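Peptide ABC transporter, peptide-binding protein (Thermus thermophilus, PDB 2D5W) binds oligopeptides and probably delivers them to an ABC transporter for uptake across the membrane. Local coordinates at residues R292-I306 / A544-K558. Residues are numbered along the deposited sequence; the frame is centred on the assembly and turned at random.
Sequences RFDIWFVPGAIWEHI and ALPLYFRANPYVVRK
Glu-304 lays its CB over the face of the Tyr-548 ring on the antiparallel strand 544-557, 3.8 Å from the ring centroid and 10° off the normal, a CH-pi contact. With CG anti to the backbone N (chi1 -172°) and a bend at chi2, the carboxylate turns to Arg-550: NH2 of Arg-550 reaches OE2 of Glu-304 at 3.0 Å, on its syn side but tilted out of the carboxylate plane, in a salt bridge close to the guanidinium plane. OE1 pairs with Arg-418. On the backbone, Glu-304 O accepts from both Leu-547 N (2.9 Å) and Tyr-548 N (3.3 Å), the signature of a classic beta bulge.

Trp-303 CD1 lies 3.6 Å from Phe-549 CE1, the two ring planes inclined at 39°. Pro-546 CB touches the indole edge, 3.5 Å from Trp-303 NE1. Next to the corner at Ala-301, Ile-302 CD1 abuts the Asn-552 amide, 3.3 Å from ND2; both residues also meet a basic side chain of the bound peptide, Asn-552 OD1 through a weak hydrogen bond. At the far end, Phe-293 CZ sits 3.6 Å from Arg-557 NH1, over one guanidinium face, and Arg-557 NE pairs with Asp-268.

The antiparallel backbone ladder joins the strands, and these side-chain contacts add to it. Held between two arginines, the buried Glu-304 carboxylate probably stays ionised.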
ATOM      1  N   ARG A 292     -31.351   3.764   4.903  1.00 11.25           N
ATOM      2  CA  ARG A 292     -30.702   3.312   3.679  1.00 10.90           C
ATOM      3  C   ARG A 292     -29.281   2.797   3.865  1.00 10.39           C
ATOM      4  O   ARG A 292     -28.948   1.711   3.392  1.00 11.83           O
ATOM      5  CB  ARG A 292     -30.694   4.455   2.656  1.00 11.32           C
ATOM      6  CG  ARG A 292     -32.077   5.018   2.360  1.00 11.59           C
ATOM      7  CD  ARG A 292     -32.010   6.279   1.503  1.00 12.50           C
ATOM      8  NE  ARG A 292     -31.609   6.012   0.124  1.00 12.69           N
ATOM      9  CZ  ARG A 292     -30.515   6.499  -0.457  1.00 11.69           C
ATOM     10  NH1 ARG A 292     -29.685   7.285   0.218  1.00 12.58           N
ATOM     11  NH2 ARG A 292     -30.262   6.212  -1.724  1.00 11.68           N
ATOM     12  N   PHE A 293     -28.449   3.571   4.554  1.00 10.17           N
ATOM     13  CA  PHE A 293     -27.052   3.194   4.758  1.00  9.61           C
ATOM     14  C   PHE A 293     -26.535   3.565   6.131  1.00 10.62           C
ATOM     15  O   PHE A 293     -27.084   4.433   6.803  1.00 11.50           O
ATOM     16  CB  PHE A 293     -26.137   3.909   3.749  1.00 11.84           C
ATOM     17  CG  PHE A 293     -26.402   3.560   2.317  1.00 11.75           C
ATOM     18  CD1 PHE A 293     -27.421   4.183   1.602  1.00 13.64           C
ATOM     19  CD2 PHE A 293     -25.623   2.601   1.679  1.00 12.12           C
ATOM     20  CE1 PHE A 293     -27.657   3.856   0.269  1.00 12.86           C
ATOM     21  CE2 PHE A 293     -25.850   2.266   0.351  1.00 11.60           C
ATOM     22  CZ  PHE A 293     -26.869   2.892  -0.358  1.00 12.35           C
ATOM     23  N   ASP A 294     -25.460   2.893   6.530  1.00 10.30           N
ATOM     24  CA  ASP A 294     -24.772   3.195   7.775  1.00 10.48           C
ATOM     25  C   ASP A 294     -23.423   3.758   7.340  1.00 10.29           C
ATOM     26  O   ASP A 294     -22.842   3.307   6.346  1.00 10.99           O
ATOM     27  CB  ASP A 294     -24.558   1.939   8.624  1.00 12.35           C
ATOM     28  CG  ASP A 294     -25.836   1.465   9.283  1.00 14.20           C
ATOM     29  OD1 ASP A 294     -26.459   0.518   8.763  1.00 18.71           O
ATOM     30  OD2 ASP A 294     -26.222   2.055  10.313  1.00 19.14           O
ATOM     31  N   ILE A 295     -22.942   4.761   8.063  1.00 10.07           N
ATOM     32  CA  ILE A 295     -21.662   5.383   7.755  1.00  9.45           C
ATOM     33  C   ILE A 295     -20.723   5.137   8.926  1.00 10.37           C
ATOM     34  O   ILE A 295     -21.066   5.417  10.075  1.00 11.48           O
ATOM     35  CB  ILE A 295     -21.816   6.903   7.546  1.00 10.35           C
ATOM     36  CG1 ILE A 295     -22.859   7.169   6.457  1.00 11.81           C
ATOM     37  CG2 ILE A 295     -20.469   7.516   7.165  1.00 11.66           C
ATOM     38  CD1 ILE A 295     -23.249   8.628   6.323  1.00 13.55           C
ATOM     39  N   TRP A 296     -19.539   4.612   8.631  1.00  9.50           N
ATOM     40  CA  TRP A 296     -18.540   4.309   9.651  1.00 10.29           C
ATOM     41  C   TRP A 296     -17.201   4.943   9.314  1.00  9.97           C
ATOM     42  O   TRP A 296     -16.887   5.150   8.144  1.00 11.44           O
ATOM     43  CB  TRP A 296     -18.310   2.799   9.752  1.00 10.08           C
ATOM     44  CG  TRP A 296     -19.540   1.980   9.921  1.00 10.44           C
ATOM     45  CD1 TRP A 296     -20.243   1.338   8.943  1.00 11.19           C
ATOM     46  CD2 TRP A 296     -20.200   1.687  11.152  1.00 11.51           C
ATOM     47  NE1 TRP A 296     -21.304   0.654   9.494  1.00 12.17           N
ATOM     48  CE2 TRP A 296     -21.298   0.853  10.849  1.00 12.26           C
ATOM     49  CE3 TRP A 296     -19.968   2.047  12.486  1.00 13.31           C
ATOM     50  CZ2 TRP A 296     -22.167   0.371  11.837  1.00 14.66           C
ATOM     51  CZ3 TRP A 296     -20.830   1.569  13.466  1.00 15.21           C
ATOM     52  CH2 TRP A 296     -21.916   0.739  13.135  1.00 15.16           C
ATOM     53  N   PHE A 297     -16.413   5.233  10.344  1.00 10.06           N
ATOM     54  CA  PHE A 297     -15.079   5.797  10.163  1.00 10.80           C
ATOM     55  C   PHE A 297     -14.123   4.859  10.883  1.00 11.24           C
ATOM     56  O   PHE A 297     -14.219   4.673  12.096  1.00 12.96           O
ATOM     57  CB  PHE A 297     -15.010   7.204  10.756  1.00 11.15           C
ATOM     58  CG  PHE A 297     -15.827   8.211  10.003  1.00 11.60           C
ATOM     59  CD1 PHE A 297     -15.266   8.948   8.967  1.00 12.89           C
ATOM     60  CD2 PHE A 297     -17.168   8.404  10.313  1.00 11.89           C
ATOM     61  CE1 PHE A 297     -16.030   9.864   8.248  1.00 14.20           C
ATOM     62  CE2 PHE A 297     -17.943   9.318   9.600  1.00 13.79           C
ATOM     63  CZ  PHE A 297     -17.372  10.049   8.567  1.00 14.51           C
ATOM     64  N   VAL A 298     -13.204   4.263  10.131  1.00 11.53           N
ATOM     65  CA  VAL A 298     -12.266   3.309  10.701  1.00 12.23           C
ATOM     66  C   VAL A 298     -10.827   3.798  10.685  1.00 13.90           C
ATOM     67  O   VAL A 298     -10.248   4.016   9.627  1.00 12.92           O
ATOM     68  CB  VAL A 298     -12.332   1.963   9.939  1.00 12.81           C
ATOM     69  CG1 VAL A 298     -11.364   0.959  10.552  1.00 14.82           C
ATOM     70  CG2 VAL A 298     -13.754   1.420   9.972  1.00 13.68           C
ATOM     71  N   PRO A 299     -10.234   3.992  11.873  1.00 16.65           N
ATOM     72  CA  PRO A 299      -8.847   4.454  11.920  1.00 17.03           C
ATOM     73  C   PRO A 299      -7.917   3.353  11.422  1.00 16.44           C
ATOM     74  O   PRO A 299      -8.197   2.169  11.589  1.00 19.52           O
ATOM     75  CB  PRO A 299      -8.637   4.760  13.401  1.00 20.19           C
ATOM     76  CG  PRO A 299      -9.996   5.192  13.841  1.00 19.88           C
ATOM     77  CD  PRO A 299     -10.878   4.151  13.188  1.00 19.25           C
ATOM     78  N   GLY A 300      -6.820   3.753  10.795  1.00 16.71           N
ATOM     79  CA  GLY A 300      -5.868   2.784  10.291  1.00 14.96           C
ATOM     80  C   GLY A 300      -4.512   3.437  10.152  1.00 13.60           C
ATOM     81  O   GLY A 300      -4.339   4.599  10.513  1.00 16.58           O
ATOM     82  N   ALA A 301      -3.542   2.694   9.639  1.00 11.11           N
ATOM     83  CA  ALA A 301      -2.205   3.231   9.443  1.00 10.30           C
ATOM     84  C   ALA A 301      -2.196   3.794   8.028  1.00  9.57           C
ATOM     85  O   ALA A 301      -1.656   3.191   7.104  1.00 10.49           O
ATOM     86  CB  ALA A 301      -1.172   2.124   9.596  1.00 11.48           C
ATOM     87  N   ILE A 302      -2.815   4.961   7.882  1.00  9.94           N
ATOM     88  CA  ILE A 302      -2.947   5.642   6.601  1.00  9.73           C
ATOM     89  C   ILE A 302      -2.294   7.006   6.771  1.00  9.23           C
ATOM     90  O   ILE A 302      -2.833   7.896   7.435  1.00 10.88           O
ATOM     91  CB  ILE A 302      -4.433   5.799   6.240  1.00  9.42           C
ATOM     92  CG1 ILE A 302      -5.135   4.442   6.370  1.00 10.58           C
ATOM     93  CG2 ILE A 302      -4.569   6.327   4.817  1.00 10.49           C
ATOM     94  CD1 ILE A 302      -6.644   4.533   6.473  1.00 12.55           C
ATOM     95  N   TRP A 303      -1.138   7.168   6.145  1.00  8.86           N
ATOM     96  CA  TRP A 303      -0.351   8.379   6.296  1.00  8.15           C
ATOM     97  C   TRP A 303      -0.287   9.270   5.064  1.00  7.40           C
ATOM     98  O   TRP A 303       0.434   8.972   4.105  1.00  7.92           O
ATOM     99  CB  TRP A 303       1.056   7.966   6.747  1.00  8.51           C
ATOM    100  CG  TRP A 303       2.034   9.079   6.929  1.00  8.17           C
ATOM    101  CD1 TRP A 303       1.920  10.151   7.767  1.00  9.05           C
ATOM    102  CD2 TRP A 303       3.302   9.207   6.281  1.00  7.82           C
ATOM    103  NE1 TRP A 303       3.042  10.942   7.678  1.00  8.86           N
ATOM    104  CE2 TRP A 303       3.907  10.383   6.773  1.00  7.97           C
ATOM    105  CE3 TRP A 303       3.987   8.439   5.331  1.00  9.00           C
ATOM    106  CZ2 TRP A 303       5.168  10.811   6.345  1.00  8.54           C
ATOM    107  CZ3 TRP A 303       5.237   8.863   4.906  1.00  9.32           C
ATOM    108  CH2 TRP A 303       5.815  10.039   5.413  1.00  8.57           C
ATOM    109  N   GLU A 304      -1.056  10.357   5.098  1.00  7.82           N
ATOM    110  CA  GLU A 304      -1.066  11.324   4.001  1.00  7.74           C
ATOM    111  C   GLU A 304       0.228  12.122   4.155  1.00  7.97           C
ATOM    112  O   GLU A 304       0.529  12.643   5.235  1.00  8.04           O
ATOM    113  CB  GLU A 304      -2.283  12.246   4.104  1.00  7.96           C
ATOM    114  CG  GLU A 304      -2.469  13.167   2.896  1.00  7.88           C
ATOM    115  CD  GLU A 304      -2.985  12.457   1.649  1.00  8.36           C
ATOM    116  OE1 GLU A 304      -2.986  13.095   0.572  1.00  9.24           O
ATOM    117  OE2 GLU A 304      -3.398  11.279   1.733  1.00  8.82           O
ATOM    118  N   HIS A 305       0.985  12.227   3.070  1.00  7.58           N
ATOM    119  CA  HIS A 305       2.279  12.888   3.129  1.00  7.19           C
ATOM    120  C   HIS A 305       2.683  13.397   1.752  1.00  6.69           C
ATOM    121  O   HIS A 305       2.001  13.145   0.756  1.00  8.00           O
ATOM    122  CB  HIS A 305       3.324  11.867   3.574  1.00  8.72           C
ATOM    123  CG  HIS A 305       3.545  10.788   2.563  1.00  7.72           C
ATOM    124  ND1 HIS A 305       2.620   9.793   2.324  1.00  8.09           N
ATOM    125  CD2 HIS A 305       4.523  10.622   1.640  1.00  8.44           C
ATOM    126  CE1 HIS A 305       3.016   9.067   1.292  1.00  8.40           C
ATOM    127  NE2 HIS A 305       4.166   9.551   0.858  1.00  8.73           N
ATOM    128  N   ILE A 306       3.813  14.097   1.706  1.00  8.12           N
ATOM    129  CA  ILE A 306       4.342  14.597   0.450  1.00  8.55           C
ATOM    130  C   ILE A 306       5.777  14.113   0.301  1.00  8.92           C
ATOM    131  O   ILE A 306       6.656  14.504   1.072  1.00  9.29           O
ATOM    132  CB  ILE A 306       4.331  16.143   0.383  1.00  8.42           C
ATOM    133  CG1 ILE A 306       2.915  16.664   0.653  1.00  9.20           C
ATOM    134  CG2 ILE A 306       4.803  16.604  -0.995  1.00 10.59           C
ATOM    135  CD1 ILE A 306       2.778  18.178   0.556  1.00 10.09           C
ATOM    136  N   ALA A 544      10.441  13.205   3.875  1.00  9.34           N
ATOM    137  CA  ALA A 544       9.123  13.370   3.269  1.00  8.99           C
ATOM    138  C   ALA A 544       8.402  14.318   4.219  1.00  9.22           C
ATOM    139  O   ALA A 544       8.783  14.434   5.385  1.00  9.80           O
ATOM    140  CB  ALA A 544       8.382  12.040   3.182  1.00 10.00           C
ATOM    141  N   LEU A 545       7.374  15.004   3.732  1.00  8.74           N
ATOM    142  CA  LEU A 545       6.637  15.935   4.574  1.00  8.77           C
ATOM    143  C   LEU A 545       5.375  15.263   5.087  1.00  8.72           C
ATOM    144  O   LEU A 545       4.492  14.905   4.307  1.00  8.93           O
ATOM    145  CB  LEU A 545       6.274  17.194   3.781  1.00  9.31           C
ATOM    146  CG  LEU A 545       7.422  17.857   3.012  1.00  9.85           C
ATOM    147  CD1 LEU A 545       6.922  19.129   2.344  1.00 10.81           C
ATOM    148  CD2 LEU A 545       8.569  18.175   3.958  1.00 11.96           C
ATOM    149  N   PRO A 546       5.282  15.061   6.408  1.00  7.90           N
ATOM    150  CA  PRO A 546       4.082  14.418   6.950  1.00  8.09           C
ATOM    151  C   PRO A 546       2.921  15.405   6.954  1.00  8.01           C
ATOM    152  O   PRO A 546       3.103  16.571   7.303  1.00  9.52           O
ATOM    153  CB  PRO A 546       4.520  14.024   8.357  1.00  7.90           C
ATOM    154  CG  PRO A 546       5.431  15.164   8.744  1.00  9.34           C
ATOM    155  CD  PRO A 546       6.231  15.426   7.480  1.00  9.12           C
ATOM    156  N   LEU A 547       1.736  14.951   6.552  1.00  7.90           N
ATOM    157  CA  LEU A 547       0.578  15.840   6.545  1.00  8.45           C
ATOM    158  C   LEU A 547      -0.416  15.477   7.649  1.00  8.89           C
ATOM    159  O   LEU A 547      -0.549  16.213   8.625  1.00  9.30           O
ATOM    160  CB  LEU A 547      -0.105  15.841   5.169  1.00  9.24           C
ATOM    161  CG  LEU A 547       0.737  16.419   4.019  1.00  8.29           C
ATOM    162  CD1 LEU A 547      -0.106  16.468   2.752  1.00  9.14           C
ATOM    163  CD2 LEU A 547       1.240  17.818   4.375  1.00 10.20           C
ATOM    164  N   TYR A 548      -1.108  14.349   7.513  1.00  8.26           N
ATOM    165  CA  TYR A 548      -2.064  13.930   8.534  1.00  8.64           C
ATOM    166  C   TYR A 548      -2.352  12.435   8.486  1.00  8.91           C
ATOM    167  O   TYR A 548      -2.093  11.774   7.479  1.00  8.71           O
ATOM    168  CB  TYR A 548      -3.380  14.722   8.415  1.00  8.63           C
ATOM    169  CG  TYR A 548      -4.025  14.735   7.041  1.00  8.53           C
ATOM    170  CD1 TYR A 548      -3.731  15.738   6.112  1.00  9.38           C
ATOM    171  CD2 TYR A 548      -4.950  13.757   6.678  1.00  9.01           C
ATOM    172  CE1 TYR A 548      -4.350  15.760   4.857  1.00  9.00           C
ATOM    173  CE2 TYR A 548      -5.568  13.772   5.430  1.00  9.12           C
ATOM    174  CZ  TYR A 548      -5.267  14.772   4.528  1.00  8.81           C
ATOM    175  OH  TYR A 548      -5.893  14.774   3.300  1.00 10.12           O
ATOM    176  N   PHE A 549      -2.870  11.905   9.591  1.00  8.90           N
ATOM    177  CA  PHE A 549      -3.222  10.490   9.683  1.00  8.88           C
ATOM    178  C   PHE A 549      -4.710  10.377   9.374  1.00  9.01           C
ATOM    179  O   PHE A 549      -5.525  11.132   9.903  1.00 10.55           O
ATOM    180  CB  PHE A 549      -2.929   9.944  11.083  1.00  9.59           C
ATOM    181  CG  PHE A 549      -1.467   9.939  11.439  1.00  9.83           C
ATOM    182  CD1 PHE A 549      -0.557   9.199  10.692  1.00 10.80           C
ATOM    183  CD2 PHE A 549      -1.006  10.661  12.534  1.00 11.61           C
ATOM    184  CE1 PHE A 549       0.797   9.181  11.034  1.00 12.65           C
ATOM    185  CE2 PHE A 549       0.342  10.647  12.882  1.00 12.62           C
ATOM    186  CZ  PHE A 549       1.242   9.906  12.133  1.00 11.48           C
ATOM    187  N   ARG A 550      -5.056   9.419   8.524  1.00  9.39           N
ATOM    188  CA  ARG A 550      -6.432   9.238   8.082  1.00  9.93           C
ATOM    189  C   ARG A 550      -7.215   8.082   8.674  1.00 10.32           C
ATOM    190  O   ARG A 550      -6.653   7.127   9.206  1.00 10.23           O
ATOM    191  CB  ARG A 550      -6.446   9.085   6.559  1.00  9.36           C
ATOM    192  CG  ARG A 550      -5.997  10.326   5.822  1.00  8.89           C
ATOM    193  CD  ARG A 550      -5.723  10.064   4.352  1.00 10.01           C
ATOM    194  NE  ARG A 550      -6.866   9.479   3.659  1.00  9.75           N
ATOM    195  CZ  ARG A 550      -6.892   9.254   2.351  1.00 10.04           C
ATOM    196  NH1 ARG A 550      -7.967   8.718   1.787  1.00 11.63           N
ATOM    197  NH2 ARG A 550      -5.839   9.567   1.606  1.00 11.06           N
ATOM    198  N   ALA A 551      -8.533   8.206   8.565  1.00 10.10           N
ATOM    199  CA  ALA A 551      -9.482   7.182   8.981  1.00 10.16           C
ATOM    200  C   ALA A 551     -10.335   7.006   7.727  1.00 10.45           C
ATOM    201  O   ALA A 551     -10.716   7.993   7.089  1.00 11.55           O
ATOM    202  CB  ALA A 551     -10.341   7.665  10.142  1.00 11.06           C
ATOM    203  N   ASN A 552     -10.615   5.761   7.355  1.00 11.18           N
ATOM    204  CA  ASN A 552     -11.412   5.493   6.163  1.00 11.92           C
ATOM    205  C   ASN A 552     -12.906   5.502   6.436  1.00 11.22           C
ATOM    206  O   ASN A 552     -13.378   4.861   7.375  1.00 11.13           O
ATOM    207  CB  ASN A 552     -11.081   4.121   5.559  1.00 14.06           C
ATOM    208  CG  ASN A 552      -9.692   4.050   4.955  1.00 15.18           C
ATOM    209  OD1 ASN A 552      -9.199   5.016   4.377  1.00 16.94           O
ATOM    210  ND2 ASN A 552      -9.064   2.884   5.062  1.00 17.55           N
ATOM    211  N   PRO A 553     -13.671   6.245   5.625  1.00 11.18           N
ATOM    212  CA  PRO A 553     -15.117   6.264   5.838  1.00 11.06           C
ATOM    213  C   PRO A 553     -15.712   5.134   4.997  1.00 11.02           C
ATOM    214  O   PRO A 553     -15.283   4.901   3.864  1.00 10.67           O
ATOM    215  CB  PRO A 553     -15.522   7.640   5.324  1.00 11.89           C
ATOM    216  CG  PRO A 553     -14.574   7.852   4.186  1.00 13.11           C
ATOM    217  CD  PRO A 553     -13.252   7.329   4.716  1.00 12.18           C
ATOM    218  N   TYR A 554     -16.671   4.411   5.564  1.00 10.22           N
ATOM    219  CA  TYR A 554     -17.338   3.332   4.849  1.00  9.73           C
ATOM    220  C   TYR A 554     -18.837   3.568   4.853  1.00  9.56           C
ATOM    221  O   TYR A 554     -19.414   3.899   5.891  1.00 10.99           O
ATOM    222  CB  TYR A 554     -17.038   1.974   5.488  1.00  9.65           C
ATOM    223  CG  TYR A 554     -15.610   1.527   5.304  1.00  9.15           C
ATOM    224  CD1 TYR A 554     -14.683   1.648   6.334  1.00 11.68           C
ATOM    225  CD2 TYR A 554     -15.179   1.014   4.082  1.00  9.33           C
ATOM    226  CE1 TYR A 554     -13.358   1.269   6.152  1.00 11.49           C
ATOM    227  CE2 TYR A 554     -13.860   0.635   3.891  1.00 10.18           C
ATOM    228  CZ  TYR A 554     -12.958   0.766   4.927  1.00 10.73           C
ATOM    229  OH  TYR A 554     -11.648   0.393   4.736  1.00 12.89           O
ATOM    230  N   VAL A 555     -19.457   3.428   3.687  1.00  8.93           N
ATOM    231  CA  VAL A 555     -20.900   3.592   3.549  1.00  8.64           C
ATOM    232  C   VAL A 555     -21.386   2.203   3.170  1.00  8.90           C
ATOM    233  O   VAL A 555     -20.984   1.654   2.142  1.00 10.64           O
ATOM    234  CB  VAL A 555     -21.251   4.611   2.452  1.00  8.62           C
ATOM    235  CG1 VAL A 555     -22.764   4.812   2.392  1.00 10.40           C
ATOM    236  CG2 VAL A 555     -20.556   5.934   2.746  1.00 10.08           C
ATOM    237  N   VAL A 556     -22.251   1.639   4.007  1.00  9.09           N
ATOM    238  CA  VAL A 556     -22.724   0.277   3.809  1.00  8.82           C
ATOM    239  C   VAL A 556     -24.243   0.177   3.822  1.00  8.27           C
ATOM    240  O   VAL A 556     -24.893   0.625   4.766  1.00  9.22           O
ATOM    241  CB  VAL A 556     -22.140  -0.633   4.917  1.00  9.01           C
ATOM    242  CG1 VAL A 556     -22.539  -2.079   4.686  1.00 12.16           C
ATOM    243  CG2 VAL A 556     -20.623  -0.490   4.959  1.00 10.52           C
ATOM    244  N   ARG A 557     -24.808  -0.424   2.781  1.00  8.86           N
ATOM    245  CA  ARG A 557     -26.255  -0.563   2.701  1.00  9.08           C
ATOM    246  C   ARG A 557     -26.787  -1.430   3.830  1.00  9.95           C
ATOM    247  O   ARG A 557     -26.194  -2.452   4.182  1.00  9.71           O
ATOM    248  CB  ARG A 557     -26.675  -1.185   1.369  1.00  9.40           C
ATOM    249  CG  ARG A 557     -28.179  -1.088   1.119  1.00 11.96           C
ATOM    250  CD  ARG A 557     -28.642  -1.959  -0.033  1.00 13.62           C
ATOM    251  NE  ARG A 557     -27.934  -1.684  -1.282  1.00 14.85           N
ATOM    252  CZ  ARG A 557     -28.111  -0.604  -2.037  1.00 14.68           C
ATOM    253  NH1 ARG A 557     -28.982   0.334  -1.683  1.00 16.49           N
ATOM    254  NH2 ARG A 557     -27.423  -0.466  -3.159  1.00 17.47           N
ATOM    255  N   LYS A 558     -27.913  -1.020   4.400  1.00  9.92           N
ATOM    256  CA  LYS A 558     -28.511  -1.797   5.471  1.00 10.27           C
ATOM    257  C   LYS A 558     -28.871  -3.169   4.924  1.00  9.66           C
ATOM    258  O   LYS A 558     -29.319  -3.298   3.784  1.00 11.53           O
ATOM    259  CB  LYS A 558     -29.739  -1.071   6.025  1.00 12.70           C
ATOM    260  CG  LYS A 558     -29.352   0.200   6.773  1.00 15.60           C
ATOM    261  CD  LYS A 558     -30.539   0.949   7.336  1.00 17.21           C
ATOM    262  CE  LYS A 558     -30.074   2.160   8.131  1.00 16.18           C
ATOM    263  NZ  LYS A 558     -29.297   1.791   9.353  1.00 16.28           N
TER
HETATM  264  O   HOH W   1     -30.567   1.379   0.619  1.00 24.99           O
HETATM  265  O   HOH W   2     -25.401  -1.121   7.088  1.00 16.83           O